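Local coordinates for protein superoxide dismutase [Ni] (Streptomyces coelicolor, PDB 1T6U) that uses a nickel ion to convert superoxide into hydrogen peroxide and molecular oxygen, working as a hollow, roughly spherical homohexamer of four-helix-bundle subunits, at residues Pro72-His75 against Gln76-Asp80. The protein carries 1 engineered substitution. Sequence-based numbering, arbitrary orientation.
Sequences PELH and QLVND
Leu77 N donates to Glu73 O at 2.9 Å, and the i to i+4 pattern of an alpha helix follows as Val78 N binds Leu74 O and Asn79 N binds His75 O. One residue earlier in the chain, a water molecule stands in: it accepts from Gln76 N at 2.9 Å and donates to Pro72 O at 2.7 Å, linking two atoms that have no direct bond. On the buried face, Leu74 has CG anti to its amide nitrogen (chi1 -178°), which carries CD1 forward along the helix to pack at 4.0 Å on Val78 CG2 and 4.1 Å on Leu77 CD2. Branched aliphatic residues suit this side, having no polar group to satisfy. Gln76, bent at chi2 (67°), sends NE2 2.8 Å to Asp80 OD1, meeting the carboxylate from above its plane; Gln76 OE1 accepts from His75 NE2 of a second subunit. Histidine suits its place because two ring nitrogens can serve two partners: NE2 bonds to Gln76 OE1 of the second subunit and ND1 to Trp59 NE1 of its own chain, where the ring also stacks on Phe68. Helix 74-89 thus lies between partners, Leu77 resting on helix 94-115 and Val78 on helix 34-62, while His75 and Gln76 join the neighbouring subunit.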
ATOM      1  N   PRO A  72       0.743 -15.064 -31.405  1.00 21.28           N
ATOM      2  CA  PRO A  72       0.428 -13.723 -31.856  1.00 21.23           C
ATOM      3  C   PRO A  72      -0.841 -13.117 -31.268  1.00 19.85           C
ATOM      4  O   PRO A  72      -1.033 -11.888 -31.322  1.00 22.04           O
ATOM      5  CB  PRO A  72       0.252 -13.888 -33.379  1.00 27.07           C
ATOM      6  CG  PRO A  72       0.005 -15.353 -33.593  1.00 30.59           C
ATOM      7  CD  PRO A  72       0.751 -16.075 -32.482  1.00 28.81           C
ATOM      8  N   GLU A  73      -1.702 -13.945 -30.710  1.00 19.53           N
ATOM      9  CA  GLU A  73      -2.931 -13.539 -30.046  1.00 21.21           C
ATOM     10  C   GLU A  73      -2.725 -13.162 -28.600  1.00 17.65           C
ATOM     11  O   GLU A  73      -3.674 -12.671 -27.989  1.00 18.33           O
ATOM     12  CB  GLU A  73      -3.926 -14.717 -30.076  1.00 25.73           C
ATOM     13  CG  GLU A  73      -3.607 -15.805 -29.055  1.00 35.91           C
ATOM     14  CD  GLU A  73      -2.717 -16.944 -29.492  1.00 39.16           C
ATOM     15  OE1 GLU A  73      -1.815 -16.745 -30.346  1.00 30.19           O
ATOM     16  OE2 GLU A  73      -2.961 -18.047 -28.932  1.00 32.81           O
ATOM     17  N   LEU A  74      -1.566 -13.372 -28.029  1.00 15.96           N
ATOM     18  CA  LEU A  74      -1.312 -13.225 -26.603  1.00 15.16           C
ATOM     19  C   LEU A  74      -1.420 -11.801 -26.109  1.00 15.69           C
ATOM     20  O   LEU A  74      -2.014 -11.516 -25.073  1.00 13.54           O
ATOM     21  CB  LEU A  74       0.081 -13.805 -26.288  1.00 15.04           C
ATOM     22  CG  LEU A  74       0.434 -13.759 -24.797  1.00 15.33           C
ATOM     23  CD1 LEU A  74      -0.635 -14.401 -23.900  1.00 13.22           C
ATOM     24  CD2 LEU A  74       1.780 -14.431 -24.534  1.00 15.52           C
ATOM     25  N   HIS A  75      -0.885 -10.850 -26.882  1.00 15.56           N
ATOM     26  CA  HIS A  75      -1.067  -9.454 -26.494  1.00 13.71           C
ATOM     27  C   HIS A  75      -2.526  -9.074 -26.312  1.00 14.29           C
ATOM     28  O   HIS A  75      -2.892  -8.477 -25.300  1.00 13.08           O
ATOM     29  CB  HIS A  75      -0.448  -8.512 -27.547  1.00 14.67           C
ATOM     30  CG  HIS A  75       1.028  -8.421 -27.559  1.00 11.22           C
ATOM     31  ND1 HIS A  75       1.806  -8.533 -26.435  1.00 15.35           N
ATOM     32  CD2 HIS A  75       1.893  -8.200 -28.569  1.00 14.21           C
ATOM     33  CE1 HIS A  75       3.099  -8.390 -26.772  1.00 16.60           C
ATOM     34  NE2 HIS A  75       3.165  -8.190 -28.077  1.00 16.18           N
ATOM     35  N   GLN A  76      -3.354  -9.386 -27.308  1.00 13.39           N
ATOM     36  CA  GLN A  76      -4.789  -9.073 -27.248  1.00 13.43           C
ATOM     37  C   GLN A  76      -5.480  -9.885 -26.181  1.00 13.21           C
ATOM     38  O   GLN A  76      -6.421  -9.362 -25.540  1.00 13.60           O
ATOM     39  CB  GLN A  76      -5.474  -9.290 -28.592  1.00 13.77           C
ATOM     40  CG  GLN A  76      -6.899  -8.769 -28.618  1.00 16.10           C
ATOM     41  CD  GLN A  76      -7.007  -7.274 -28.512  1.00 14.84           C
ATOM     42  OE1 GLN A  76      -6.357  -6.524 -29.241  1.00 17.23           O
ATOM     43  NE2 GLN A  76      -7.835  -6.789 -27.587  1.00 18.55           N
ATOM     44  N   LEU A  77      -5.050 -11.112 -25.968  1.00 13.53           N
ATOM     45  CA  LEU A  77      -5.614 -11.907 -24.895  1.00 11.55           C
ATOM     46  C   LEU A  77      -5.373 -11.243 -23.546  1.00 12.02           C
ATOM     47  O   LEU A  77      -6.305 -11.144 -22.733  1.00 13.59           O
ATOM     48  CB  LEU A  77      -5.028 -13.306 -24.930  1.00 13.64           C
ATOM     49  CG  LEU A  77      -5.359 -14.196 -23.718  1.00 13.19           C
ATOM     50  CD1 LEU A  77      -6.853 -14.423 -23.654  1.00 19.05           C
ATOM     51  CD2 LEU A  77      -4.558 -15.482 -23.876  1.00 14.27           C
ATOM     52  N   VAL A  78      -4.153 -10.783 -23.289  1.00 11.72           N
ATOM     53  CA  VAL A  78      -3.901 -10.158 -21.977  1.00 11.44           C
ATOM     54  C   VAL A  78      -4.744  -8.885 -21.842  1.00 11.87           C
ATOM     55  O   VAL A  78      -5.329  -8.626 -20.792  1.00 10.46           O
ATOM     56  CB  VAL A  78      -2.411  -9.888 -21.799  1.00 11.04           C
ATOM     57  CG1 VAL A  78      -2.151  -9.035 -20.567  1.00 10.86           C
ATOM     58  CG2 VAL A  78      -1.623 -11.210 -21.713  1.00 12.39           C
ATOM     59  N   ASN A  79      -4.825  -8.106 -22.933  1.00 11.44           N
ATOM     60  CA  ASN A  79      -5.633  -6.874 -22.891  1.00 11.48           C
ATOM     61  C   ASN A  79      -7.097  -7.181 -22.589  1.00 10.57           C
ATOM     62  O   ASN A  79      -7.684  -6.508 -21.752  1.00 11.22           O
ATOM     63  CB  ASN A  79      -5.533  -6.048 -24.168  1.00 12.45           C
ATOM     64  CG  ASN A  79      -5.971  -4.606 -23.978  1.00 11.70           C
ATOM     65  OD1 ASN A  79      -7.146  -4.268 -24.241  1.00 12.00           O
ATOM     66  ND2 ASN A  79      -5.040  -3.773 -23.546  1.00 13.80           N
ATOM     67  N   ASP A  80      -7.648  -8.193 -23.260  1.00 11.79           N
ATOM     68  CA  ASP A  80      -9.019  -8.632 -23.013  1.00 11.87           C
ATOM     69  C   ASP A  80      -9.235  -9.170 -21.584  1.00  9.89           C
ATOM     70  O   ASP A  80     -10.304  -8.963 -21.004  1.00 10.49           O
ATOM     71  CB  ASP A  80      -9.400  -9.731 -24.006  1.00 12.79           C
ATOM     72  CG  ASP A  80      -9.527  -9.230 -25.425  1.00 15.26           C
ATOM     73  OD1 ASP A  80      -9.495  -8.003 -25.627  1.00 19.82           O
ATOM     74  OD2 ASP A  80      -9.658 -10.017 -26.375  1.00 17.63           O
TER
HETATM   75  O   HOH W   1      -2.312  -9.896 -30.017  1.00 22.28           O